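Phospho-2-dehydro-3-deoxyheptonate aldolase (Francisella tularensis, PDB 3TQK) probably catalyses the stereospecific condensation of phosphoenolpyruvate with erythrose 4-phosphate to DAHP, the first step of chorismate biosynthesis. Local coordinates at residues I67-K72 with I86-Y91; V51-G56 with E335-A340; E31-S36 with D129-G134. All coordinates share one frame; numbering follows the deposited sequence.

Contact 1: residues I67-K72 with I86-Y91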
ATOM      1  N   ILE A  67      -0.763  10.402  28.402  1.00 34.82           N
ATOM      2  CA  ILE A  67      -1.720  10.325  29.504  1.00 35.40           C
ATOM      3  C   ILE A  67      -2.030  11.731  30.045  1.00 37.25           C
ATOM      4  O   ILE A  67      -3.203  12.092  30.202  1.00 36.94           O
ATOM      5  CB  ILE A  67      -1.203   9.408  30.647  1.00 36.64           C
ATOM      6  CG1 ILE A  67      -1.208   7.932  30.207  1.00 34.85           C
ATOM      7  CG2 ILE A  67      -2.024   9.606  31.929  1.00 37.25           C
ATOM      8  CD1 ILE A  67      -2.584   7.326  30.059  1.00 32.55           C
ATOM      9  N   GLU A  68      -1.000  12.533  30.312  1.00 38.50           N
ATOM     10  CA  GLU A  68      -1.259  13.897  30.778  1.00 40.53           C
ATOM     11  C   GLU A  68      -2.112  14.696  29.794  1.00 39.13           C
ATOM     12  O   GLU A  68      -3.039  15.386  30.208  1.00 39.55           O
ATOM     13  CB  GLU A  68       0.027  14.657  31.078  1.00 42.96           C
ATOM     14  CG  GLU A  68      -0.221  15.989  31.788  1.00 46.76           C
ATOM     15  CD  GLU A  68       1.054  16.756  32.068  1.00 50.63           C
ATOM     16  OE1 GLU A  68       1.011  18.001  32.024  1.00 53.58           O
ATOM     17  OE2 GLU A  68       2.097  16.119  32.323  1.00 53.19           O
ATOM     18  N   TYR A  69      -1.802  14.600  28.501  1.00 37.59           N
ATOM     19  CA  TYR A  69      -2.613  15.245  27.459  1.00 36.26           C
ATOM     20  C   TYR A  69      -4.064  14.772  27.536  1.00 34.99           C
ATOM     21  O   TYR A  69      -4.994  15.576  27.464  1.00 35.14           O
ATOM     22  CB  TYR A  69      -2.048  14.946  26.059  1.00 34.93           C
ATOM     23  CG  TYR A  69      -2.802  15.641  24.938  1.00 33.18           C
ATOM     24  CD1 TYR A  69      -3.857  15.015  24.300  1.00 30.89           C
ATOM     25  CD2 TYR A  69      -2.459  16.922  24.529  1.00 33.28           C
ATOM     26  CE1 TYR A  69      -4.553  15.638  23.284  1.00 30.68           C
ATOM     27  CE2 TYR A  69      -3.146  17.561  23.521  1.00 33.06           C
ATOM     28  CZ  TYR A  69      -4.198  16.913  22.900  1.00 32.56           C
ATOM     29  OH  TYR A  69      -4.902  17.532  21.894  1.00 31.78           O
ATOM     30  N   ALA A  70      -4.240  13.462  27.688  1.00 33.89           N
ATOM     31  CA  ALA A  70      -5.565  12.845  27.699  1.00 32.68           C
ATOM     32  C   ALA A  70      -6.406  13.354  28.848  1.00 34.20           C
ATOM     33  O   ALA A  70      -7.602  13.587  28.684  1.00 33.97           O
ATOM     34  CB  ALA A  70      -5.453  11.351  27.777  1.00 31.54           C
ATOM     35  N   THR A  71      -5.780  13.513  30.007  1.00 36.23           N
ATOM     36  CA  THR A  71      -6.443  14.062  31.178  1.00 38.09           C
ATOM     37  C   THR A  71      -7.034  15.439  30.882  1.00 38.65           C
ATOM     38  O   THR A  71      -8.197  15.706  31.186  1.00 38.34           O
ATOM     39  CB  THR A  71      -5.463  14.173  32.360  1.00 40.40           C
ATOM     40  OG1 THR A  71      -4.802  12.911  32.538  1.00 40.66           O
ATOM     41  CG2 THR A  71      -6.198  14.589  33.645  1.00 41.68           C
ATOM     42  N   LYS A  72      -6.224  16.303  30.284  1.00 39.34           N
ATOM     43  CA  LYS A  72      -6.677  17.630  29.899  1.00 40.48           C
ATOM     44  C   LYS A  72      -7.816  17.539  28.890  1.00 38.57           C
ATOM     45  O   LYS A  72      -8.795  18.254  29.002  1.00 38.77           O
ATOM     46  CB  LYS A  72      -5.522  18.468  29.334  1.00 41.55           C
ATOM     47  CG  LYS A  72      -4.632  19.117  30.412  1.00 45.63           C
ATOM     48  CD  LYS A  72      -3.448  19.892  29.795  1.00 47.94           C
ATOM     49  CE  LYS A  72      -3.291  21.292  30.410  1.00 51.28           C
ATOM     50  NZ  LYS A  72      -3.153  21.273  31.896  1.00 53.91           N
ATOM     51  N   ILE A  86     -15.492  14.053  20.790  1.00 25.54           N
ATOM     52  CA  ILE A  86     -14.039  14.135  20.860  1.00 25.37           C
ATOM     53  C   ILE A  86     -13.470  12.737  20.869  1.00 24.61           C
ATOM     54  O   ILE A  86     -13.879  11.895  21.680  1.00 24.63           O
ATOM     55  CB  ILE A  86     -13.549  14.900  22.110  1.00 26.71           C
ATOM     56  CG1 ILE A  86     -13.889  16.388  21.983  1.00 27.41           C
ATOM     57  CG2 ILE A  86     -12.044  14.749  22.267  1.00 25.50           C
ATOM     58  CD1 ILE A  86     -13.790  17.154  23.260  1.00 26.03           C
ATOM     59  N   ILE A  87     -12.557  12.491  19.932  1.00 23.81           N
ATOM     60  CA  ILE A  87     -11.854  11.223  19.823  1.00 22.55           C
ATOM     61  C   ILE A  87     -10.373  11.529  19.856  1.00 22.88           C
ATOM     62  O   ILE A  87      -9.894  12.347  19.078  1.00 22.86           O
ATOM     63  CB  ILE A  87     -12.164  10.502  18.503  1.00 21.26           C
ATOM     64  CG1 ILE A  87     -13.666  10.222  18.390  1.00 20.47           C
ATOM     65  CG2 ILE A  87     -11.353   9.192  18.423  1.00 19.75           C
ATOM     66  CD1 ILE A  87     -14.060   9.576  17.092  1.00 18.09           C
HETATM   67  N   MSE A  88      -9.645  10.901  20.764  1.00 23.52           N
HETATM   68  CA  MSE A  88      -8.232  11.209  20.866  1.00 24.71           C
HETATM   69  C   MSE A  88      -7.383  10.474  19.853  1.00 23.43           C
HETATM   70  O   MSE A  88      -7.478   9.261  19.702  1.00 21.99           O
HETATM   71  CB  MSE A  88      -7.643  10.894  22.215  1.00 26.18           C
HETATM   72  CG  MSE A  88      -6.140  11.191  22.159  1.00 29.27           C
HETATM   73 SE   MSE A  88      -5.471  11.452  23.835  1.00 36.48          SE
HETATM   74  CE  MSE A  88      -3.523  11.359  23.543  1.00 31.66           C
ATOM     75  N   ARG A  89      -6.504  11.242  19.228  1.00 23.89           N
ATOM     76  CA  ARG A  89      -5.599  10.759  18.207  1.00 23.95           C
ATOM     77  C   ARG A  89      -4.418  10.064  18.879  1.00 24.20           C
ATOM     78  O   ARG A  89      -3.654  10.689  19.630  1.00 25.65           O
ATOM     79  CB  ARG A  89      -5.147  11.964  17.384  1.00 24.78           C
ATOM     80  CG  ARG A  89      -4.284  11.685  16.199  1.00 25.40           C
ATOM     81  CD  ARG A  89      -3.642  12.986  15.704  1.00 27.53           C
ATOM     82  NE  ARG A  89      -2.506  12.636  14.870  1.00 29.37           N
ATOM     83  CZ  ARG A  89      -2.566  12.394  13.567  1.00 29.35           C
ATOM     84  NH1 ARG A  89      -3.704  12.525  12.905  1.00 28.73           N
ATOM     85  NH2 ARG A  89      -1.463  12.036  12.915  1.00 31.72           N
ATOM     86  N   VAL A  90      -4.283   8.767  18.632  1.00 23.32           N
ATOM     87  CA  VAL A  90      -3.205   7.983  19.220  1.00 24.13           C
ATOM     88  C   VAL A  90      -2.473   7.253  18.097  1.00 24.57           C
ATOM     89  O   VAL A  90      -2.724   6.067  17.845  1.00 23.42           O
ATOM     90  CB  VAL A  90      -3.745   6.976  20.274  1.00 24.01           C
ATOM     91  CG1 VAL A  90      -2.618   6.479  21.156  1.00 23.71           C
ATOM     92  CG2 VAL A  90      -4.841   7.610  21.130  1.00 23.77           C
ATOM     93  N   TYR A  91      -1.576   7.973  17.416  1.00 26.15           N
ATOM     94  CA  TYR A  91      -0.893   7.448  16.230  1.00 27.07           C
ATOM     95  C   TYR A  91       0.482   6.897  16.554  1.00 28.60           C
ATOM     96  O   TYR A  91       1.232   7.494  17.319  1.00 30.06           O
ATOM     97  CB  TYR A  91      -0.790   8.513  15.148  1.00 27.39           C
ATOM     98  CG  TYR A  91      -2.032   8.606  14.291  1.00 28.42           C
ATOM     99  CD1 TYR A  91      -3.297   8.687  14.867  1.00 28.86           C
ATOM    100  CD2 TYR A  91      -1.951   8.601  12.906  1.00 31.29           C
ATOM    101  CE1 TYR A  91      -4.437   8.769  14.096  1.00 28.95           C
ATOM    102  CE2 TYR A  91      -3.102   8.692  12.119  1.00 32.21           C
ATOM    103  CZ  TYR A  91      -4.343   8.777  12.727  1.00 30.52           C
ATOM    104  OH  TYR A  91      -5.495   8.873  11.967  1.00 32.13           O
TER
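In the beta-alpha-beta unit made by strand 51-56, helix 63-80 and strand 84-89, one long side chain carries the meeting of strand 84-89 with residues 67-72: Met-88, a selenomethionine, rises from its strand to meet Tyr-69 and Ala-70 on the helix. With CG anti to the backbone N (chi1 177°) and the chain extended beyond it, Met-88 carries SE and CE right up to the helix. SE lies in the plane of the Tyr-69 ring, at its edge, 5.2 Å from the centroid, which makes this a Met-aromatic contact. The methyl CE approaches the same ring obliquely, 3.7 Å from Tyr-69 CD1. SE also touches the helix surface itself, 3.9 Å from Ala-70 CB. The phenol is fixed farther out, since Tyr-69 OH is hydrogen-bonded to Ser-300 OG. Beyond the contact, the guanidinium of Arg-89 lies over the Tyr-91 ring, with Arg-89 CZ 3.7 Å above its centre, and Arg-89 donates to the carbonyls of Pro-57 and of Cys-58, a manganese ligand. Buried apolar packing of an outer helix on the strand that follows it is typical of the right-handed crossover repeated around a TIM barrel.

Contact 2: residues V51-G56 with E335-A340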
ATOM      1  N   VAL A  51     -20.448  17.273  15.431  1.00 25.77           N
ATOM      2  CA  VAL A  51     -19.276  17.123  14.584  1.00 25.17           C
ATOM      3  C   VAL A  51     -18.245  16.288  15.354  1.00 24.41           C
ATOM      4  O   VAL A  51     -18.092  16.465  16.550  1.00 24.94           O
ATOM      5  CB  VAL A  51     -18.736  18.502  14.178  1.00 26.42           C
ATOM      6  CG1 VAL A  51     -17.308  18.417  13.687  1.00 26.68           C
ATOM      7  CG2 VAL A  51     -19.626  19.105  13.091  1.00 26.93           C
ATOM      8  N   ALA A  52     -17.597  15.338  14.682  1.00 23.12           N
ATOM      9  CA  ALA A  52     -16.570  14.492  15.301  1.00 22.54           C
ATOM     10  C   ALA A  52     -15.230  15.203  15.206  1.00 23.25           C
ATOM     11  O   ALA A  52     -14.922  15.798  14.170  1.00 23.79           O
ATOM     12  CB  ALA A  52     -16.477  13.153  14.598  1.00 21.13           C
ATOM     13  N   VAL A  53     -14.441  15.147  16.277  1.00 23.20           N
ATOM     14  CA  VAL A  53     -13.146  15.813  16.309  1.00 23.87           C
ATOM     15  C   VAL A  53     -12.099  14.824  16.767  1.00 23.05           C
ATOM     16  O   VAL A  53     -12.134  14.355  17.913  1.00 23.17           O
ATOM     17  CB  VAL A  53     -13.155  17.045  17.239  1.00 25.58           C
ATOM     18  CG1 VAL A  53     -11.781  17.682  17.302  1.00 26.50           C
ATOM     19  CG2 VAL A  53     -14.191  18.068  16.760  1.00 26.07           C
ATOM     20  N   VAL A  54     -11.201  14.487  15.843  1.00 22.49           N
ATOM     21  CA  VAL A  54     -10.093  13.579  16.093  1.00 21.56           C
ATOM     22  C   VAL A  54      -8.890  14.458  16.348  1.00 23.09           C
ATOM     23  O   VAL A  54      -8.356  15.077  15.431  1.00 23.04           O
ATOM     24  CB  VAL A  54      -9.821  12.664  14.896  1.00 20.89           C
ATOM     25  CG1 VAL A  54      -8.547  11.812  15.141  1.00 18.69           C
ATOM     26  CG2 VAL A  54     -11.033  11.791  14.616  1.00 18.28           C
ATOM     27  N   VAL A  55      -8.477  14.519  17.608  1.00 23.96           N
ATOM     28  CA  VAL A  55      -7.556  15.534  18.042  1.00 25.51           C
ATOM     29  C   VAL A  55      -6.493  14.916  18.926  1.00 26.13           C
ATOM     30  O   VAL A  55      -6.788  14.136  19.825  1.00 25.61           O
ATOM     31  CB  VAL A  55      -8.302  16.669  18.799  1.00 26.88           C
ATOM     32  CG1 VAL A  55      -9.002  16.127  20.030  1.00 26.52           C
ATOM     33  CG2 VAL A  55      -7.343  17.772  19.184  1.00 27.09           C
ATOM     34  N   GLY A  56      -5.244  15.258  18.662  1.00 27.36           N
ATOM     35  CA  GLY A  56      -4.157  14.789  19.497  1.00 28.30           C
ATOM     36  C   GLY A  56      -2.821  15.001  18.833  1.00 29.23           C
ATOM     37  O   GLY A  56      -2.742  15.690  17.816  1.00 29.14           O
ATOM     38  N   GLU A 335     -14.186  25.447  20.965  1.00 40.55           N
ATOM     39  CA  GLU A 335     -15.176  26.519  21.102  1.00 42.33           C
ATOM     40  C   GLU A 335     -15.742  26.891  19.731  1.00 41.89           C
ATOM     41  O   GLU A 335     -16.957  26.987  19.560  1.00 41.63           O
ATOM     42  CB  GLU A 335     -14.572  27.763  21.777  1.00 45.04           C
ATOM     43  CG  GLU A 335     -14.277  27.611  23.278  1.00 47.37           C
ATOM     44  CD  GLU A 335     -13.436  28.762  23.850  1.00 52.00           C
ATOM     45  OE1 GLU A 335     -13.343  29.833  23.202  1.00 55.05           O
ATOM     46  OE2 GLU A 335     -12.863  28.600  24.954  1.00 54.12           O
HETATM   47  N   MSE A 336     -14.856  27.088  18.757  1.00 41.85           N
HETATM   48  CA  MSE A 336     -15.274  27.454  17.408  1.00 41.75           C
HETATM   49  C   MSE A 336     -16.178  26.400  16.783  1.00 39.54           C
HETATM   50  O   MSE A 336     -17.161  26.745  16.132  1.00 39.50           O
HETATM   51  CB  MSE A 336     -14.064  27.658  16.504  1.00 42.20           C
HETATM   52  CG  MSE A 336     -13.280  28.914  16.792  1.00 45.64           C
HETATM   53 SE   MSE A 336     -11.518  28.802  15.982  1.00 46.89          SE
HETATM   54  CE  MSE A 336     -12.043  28.997  14.110  1.00 44.26           C
ATOM     55  N   LEU A 337     -15.824  25.128  16.961  1.00 37.51           N
ATOM     56  CA  LEU A 337     -16.602  24.026  16.388  1.00 35.87           C
ATOM     57  C   LEU A 337     -17.978  23.881  17.050  1.00 35.96           C
ATOM     58  O   LEU A 337     -18.975  23.624  16.367  1.00 34.99           O
ATOM     59  CB  LEU A 337     -15.834  22.706  16.475  1.00 33.97           C
ATOM     60  CG  LEU A 337     -14.736  22.564  15.417  1.00 33.50           C
ATOM     61  CD1 LEU A 337     -13.691  21.581  15.858  1.00 32.94           C
ATOM     62  CD2 LEU A 337     -15.328  22.142  14.076  1.00 32.60           C
ATOM     63  N   ALA A 338     -18.018  24.054  18.371  1.00 36.84           N
ATOM     64  CA  ALA A 338     -19.254  23.944  19.122  1.00 37.21           C
ATOM     65  C   ALA A 338     -20.206  25.072  18.737  1.00 38.87           C
ATOM     66  O   ALA A 338     -21.413  24.859  18.664  1.00 38.59           O
ATOM     67  CB  ALA A 338     -18.976  23.948  20.628  1.00 37.73           C
ATOM     68  N   GLU A 339     -19.667  26.265  18.477  1.00 40.68           N
ATOM     69  CA  GLU A 339     -20.497  27.371  18.008  1.00 42.54           C
ATOM     70  C   GLU A 339     -21.045  27.068  16.619  1.00 41.19           C
ATOM     71  O   GLU A 339     -22.223  27.297  16.355  1.00 41.55           O
ATOM     72  CB  GLU A 339     -19.729  28.696  17.972  1.00 45.00           C
ATOM     73  CG  GLU A 339     -20.675  29.900  17.913  1.00 49.16           C
ATOM     74  CD  GLU A 339     -19.983  31.236  17.668  1.00 55.16           C
ATOM     75  OE1 GLU A 339     -18.815  31.268  17.207  1.00 58.87           O
ATOM     76  OE2 GLU A 339     -20.626  32.273  17.938  1.00 59.93           O
ATOM     77  N   ALA A 340     -20.181  26.570  15.737  1.00 39.53           N
ATOM     78  CA  ALA A 340     -20.582  26.166  14.395  1.00 38.27           C
ATOM     79  C   ALA A 340     -21.783  25.226  14.425  1.00 36.67           C
ATOM     80  O   ALA A 340     -22.716  25.398  13.645  1.00 36.55           O
ATOM     81  CB  ALA A 340     -19.419  25.496  13.673  1.00 37.19           C
TER
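Leu-337 on the C-terminal helix 327-344 reaches Val-53 and Val-51 of strand 51-56, and its path shows how a single branched side chain can span a helix-strand interface. CB leaves the helix toward the strand but stays back, 4.9 Å from Val-53 CG2. The next step, with CG anti to the carbonyl carbon (chi1 -77°), brings the branch point a little closer, and CG is 4.7 Å from the same methyl. The branching then divides the work. CD1 makes the tighter approach, meeting Val-53 CG2 at 3.7 Å, so that leucine and valine stand tip to tip. CD2 heads toward the beginning of the strand and lies more loosely, 4.2 Å from Val-51 CG1. The two valines are two residues apart, on the same face of the strand, and the leucine fork is thus shared between them.

In Val-53 the touching methyl is the one beside the backbone N, while CG1 stands anti to that N. The surroundings are largely apolar: Leu-337 also touches Val-296 of strand 293-299 and Leu-280 of helix 276-289, while Leu-334 and Val-341 of its own helix rest on Val-53 and Val-51. Strands 51-56 and 293-299 are the neighbours at the seam where the barrel closes, and the last helix packs against both. Chemically, the contact between these segments is buried hydrocarbon against hydrocarbon, which implies a join made by dispersion and the exclusion of water, with fit of shape in place of the directionality of polar bonds.

Contact 3: residues E31-S36 with D129-G134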
ATOM      1  N   GLU A  31     -16.997  -0.500  27.233  1.00 29.78           N
ATOM      2  CA  GLU A  31     -18.186   0.336  27.157  1.00 30.12           C
ATOM      3  C   GLU A  31     -17.928   1.653  26.448  1.00 28.66           C
ATOM      4  O   GLU A  31     -18.798   2.135  25.721  1.00 28.95           O
ATOM      5  CB  GLU A  31     -18.775   0.560  28.553  1.00 32.08           C
ATOM      6  CG  GLU A  31     -19.302  -0.747  29.141  1.00 34.95           C
ATOM      7  CD  GLU A  31     -19.687  -0.670  30.598  1.00 40.23           C
ATOM      8  OE1 GLU A  31     -19.412   0.359  31.264  1.00 41.05           O
ATOM      9  OE2 GLU A  31     -20.265  -1.675  31.079  1.00 44.65           O
ATOM     10  N   THR A  32     -16.736   2.218  26.633  1.00 27.80           N
ATOM     11  CA  THR A  32     -16.339   3.417  25.902  1.00 25.74           C
ATOM     12  C   THR A  32     -16.278   3.141  24.401  1.00 24.19           C
ATOM     13  O   THR A  32     -16.751   3.950  23.595  1.00 23.15           O
ATOM     14  CB  THR A  32     -14.976   3.953  26.396  1.00 26.12           C
ATOM     15  OG1 THR A  32     -15.075   4.297  27.775  1.00 25.64           O
ATOM     16  CG2 THR A  32     -14.526   5.200  25.608  1.00 24.59           C
ATOM     17  N   VAL A  33     -15.704   2.004  24.017  1.00 23.28           N
ATOM     18  CA  VAL A  33     -15.572   1.682  22.604  1.00 21.77           C
ATOM     19  C   VAL A  33     -16.942   1.401  21.997  1.00 22.25           C
ATOM     20  O   VAL A  33     -17.281   1.944  20.951  1.00 21.32           O
ATOM     21  CB  VAL A  33     -14.627   0.484  22.354  1.00 21.55           C
ATOM     22  CG1 VAL A  33     -14.586   0.139  20.870  1.00 18.76           C
ATOM     23  CG2 VAL A  33     -13.206   0.793  22.863  1.00 20.85           C
ATOM     24  N   ARG A  34     -17.732   0.567  22.668  1.00 23.74           N
ATOM     25  CA  ARG A  34     -19.039   0.183  22.166  1.00 24.49           C
ATOM     26  C   ARG A  34     -19.890   1.416  21.909  1.00 24.39           C
ATOM     27  O   ARG A  34     -20.455   1.577  20.822  1.00 24.18           O
ATOM     28  CB  ARG A  34     -19.765  -0.733  23.151  1.00 26.14           C
ATOM     29  CG  ARG A  34     -21.148  -1.191  22.635  1.00 28.58           C
ATOM     30  CD  ARG A  34     -21.862  -2.077  23.619  1.00 32.26           C
ATOM     31  NE  ARG A  34     -22.060  -1.389  24.891  1.00 35.30           N
ATOM     32  CZ  ARG A  34     -22.372  -1.997  26.033  1.00 39.89           C
ATOM     33  NH1 ARG A  34     -22.548  -3.319  26.082  1.00 41.06           N
ATOM     34  NH2 ARG A  34     -22.503  -1.281  27.143  1.00 42.36           N
ATOM     35  N   LYS A  35     -19.947   2.294  22.902  1.00 24.88           N
ATOM     36  CA  LYS A  35     -20.764   3.493  22.827  1.00 25.35           C
ATOM     37  C   LYS A  35     -20.240   4.479  21.794  1.00 23.76           C
ATOM     38  O   LYS A  35     -20.996   4.936  20.928  1.00 23.61           O
ATOM     39  CB  LYS A  35     -20.832   4.152  24.201  1.00 27.03           C
ATOM     40  CG  LYS A  35     -21.620   5.458  24.287  1.00 29.71           C
ATOM     41  CD  LYS A  35     -21.568   5.961  25.738  1.00 34.05           C
ATOM     42  CE  LYS A  35     -22.324   7.252  25.961  1.00 36.20           C
ATOM     43  NZ  LYS A  35     -22.743   7.317  27.404  1.00 40.46           N
ATOM     44  N   SER A  36     -18.957   4.800  21.866  1.00 22.68           N
ATOM     45  CA  SER A  36     -18.381   5.795  20.967  1.00 21.93           C
ATOM     46  C   SER A  36     -18.434   5.348  19.510  1.00 21.43           C
ATOM     47  O   SER A  36     -18.577   6.180  18.613  1.00 21.43           O
ATOM     48  CB  SER A  36     -16.938   6.125  21.371  1.00 22.25           C
ATOM     49  OG  SER A  36     -16.109   4.979  21.406  1.00 21.55           O
ATOM     50  N   ASP A 129      -5.286   2.260  28.814  1.00 25.98           N
ATOM     51  CA  ASP A 129      -5.376   3.358  29.782  1.00 27.56           C
ATOM     52  C   ASP A 129      -6.309   4.496  29.347  1.00 27.11           C
ATOM     53  O   ASP A 129      -7.133   4.959  30.133  1.00 27.37           O
ATOM     54  CB  ASP A 129      -3.976   3.932  30.105  1.00 28.30           C
ATOM     55  CG  ASP A 129      -3.086   2.936  30.851  1.00 29.71           C
ATOM     56  OD1 ASP A 129      -3.606   1.892  31.275  1.00 31.23           O
ATOM     57  OD2 ASP A 129      -1.870   3.180  31.002  1.00 28.42           O
ATOM     58  N   LEU A 130      -6.173   4.938  28.102  1.00 26.52           N
ATOM     59  CA  LEU A 130      -6.977   6.048  27.588  1.00 26.32           C
ATOM     60  C   LEU A 130      -8.473   5.717  27.533  1.00 26.15           C
ATOM     61  O   LEU A 130      -9.304   6.501  28.014  1.00 26.90           O
ATOM     62  CB  LEU A 130      -6.478   6.466  26.208  1.00 25.09           C
ATOM     63  CG  LEU A 130      -5.068   7.067  26.176  1.00 25.99           C
ATOM     64  CD1 LEU A 130      -4.592   7.210  24.739  1.00 25.37           C
ATOM     65  CD2 LEU A 130      -5.044   8.400  26.875  1.00 27.48           C
ATOM     66  N   THR A 131      -8.814   4.567  26.954  1.00 25.32           N
ATOM     67  CA  THR A 131     -10.197   4.131  26.869  1.00 24.81           C
ATOM     68  C   THR A 131     -10.772   3.838  28.247  1.00 26.95           C
ATOM     69  O   THR A 131     -11.973   4.057  28.483  1.00 26.85           O
ATOM     70  CB  THR A 131     -10.355   2.877  26.010  1.00 23.80           C
ATOM     71  OG1 THR A 131      -9.476   1.861  26.495  1.00 23.78           O
ATOM     72  CG2 THR A 131     -10.073   3.189  24.526  1.00 21.52           C
ATOM     73  N   ASN A 132      -9.919   3.358  29.155  1.00 28.25           N
ATOM     74  CA  ASN A 132     -10.332   3.132  30.533  1.00 30.52           C
ATOM     75  C   ASN A 132     -10.644   4.435  31.271  1.00 32.08           C
ATOM     76  O   ASN A 132     -11.398   4.438  32.246  1.00 33.07           O
ATOM     77  CB  ASN A 132      -9.279   2.323  31.290  1.00 31.65           C
ATOM     78  CG  ASN A 132      -9.794   1.796  32.600  1.00 34.29           C
ATOM     79  OD1 ASN A 132      -9.214   2.055  33.648  1.00 35.96           O
ATOM     80  ND2 ASN A 132     -10.914   1.071  32.553  1.00 36.56           N
HETATM   81  N   MSE A 133     -10.073   5.541  30.801  1.00 32.57           N
HETATM   82  CA  MSE A 133     -10.438   6.870  31.303  1.00 34.62           C
HETATM   83  C   MSE A 133     -11.742   7.386  30.681  1.00 33.50           C
HETATM   84  O   MSE A 133     -12.219   8.458  31.046  1.00 34.25           O
HETATM   85  CB  MSE A 133      -9.334   7.886  30.998  1.00 35.48           C
HETATM   86  CG  MSE A 133      -8.042   7.701  31.772  1.00 40.03           C
HETATM   87 SE   MSE A 133      -6.628   8.718  30.891  1.00 47.25          SE
HETATM   88  CE  MSE A 133      -7.645  10.344  30.541  1.00 40.47           C
ATOM     89  N   GLY A 134     -12.290   6.640  29.723  1.00 31.68           N
ATOM     90  CA  GLY A 134     -13.531   7.025  29.054  1.00 30.87           C
ATOM     91  C   GLY A 134     -13.331   7.822  27.774  1.00 29.58           C
ATOM     92  O   GLY A 134     -14.279   8.436  27.289  1.00 29.36           O
TER
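The flat groups at this junction are backbone peptides, and Thr-32 addresses two of them at once. Its methyl CG2 sits over one face of the Gly-134 carbonyl group, almost straight above the carbon, with Thr-32 CG2 3.6 Å from Gly-134 C. Its hydroxyl comes instead to the oxygen of the other group, Thr-32 OG1 lying 3.2 Å from Thr-131 O. Whether that pair is a hydrogen bond is not settled, because the one proton can also go to Thr-28 O, the stronger partner within the helix. The torsion (chi1 -61°) sets OG1 anti to the carbonyl carbon and CG2 anti to the backbone N, so both branches face the helix end opposite.

Thr-131 O is gripped in any case by Gly-134 N, at 2.9 Å. Thr-32 OG1 also packs 3.4 Å from Gly-134 CA. The glycine suits its own backbone, since at a phi of 93° a CB would be jammed against Met-133 O. Alongside, Val-33 CG2 and Thr-131 CG2 make a looser methyl contact of 4.3 Å. The hydroxyl of Thr-131 is bonded elsewhere, to Leu-127 O of the preceding turn and to Ser-29 OG. Helix 27-45, which precedes the first barrel strand, thereby packs on the C-terminal end of barrel helix 116-132, away from the manganese site. The turn it meets, with its glycine at positive phi and two bonds back into the last helical turn, is a Schellman motif.

In the fold
Followed from the N terminus, the chain enters helix 27-45, runs through strand 51-56, helix 63-80 and strand 84-89 to helix 116-132, and reaches helix 327-344 only near its end. Contact 1 closes the shortest loop, a local crossover, and is nested within the loops of both other contacts. Contacts 2 and 3 cross: 31-36 precedes 51-56, yet its partner 129-134 comes long before 335-340. Contact 2 ties the ends of the barrel together, while contact 3 fastens the helix that leads into it. Contact 1 touches both, pairing strand 84-89 with strand 51-56 through Ile-87 N and Val-53 O, and packing Ala-70 against Leu-130; contacts 2 and 3 remain separate.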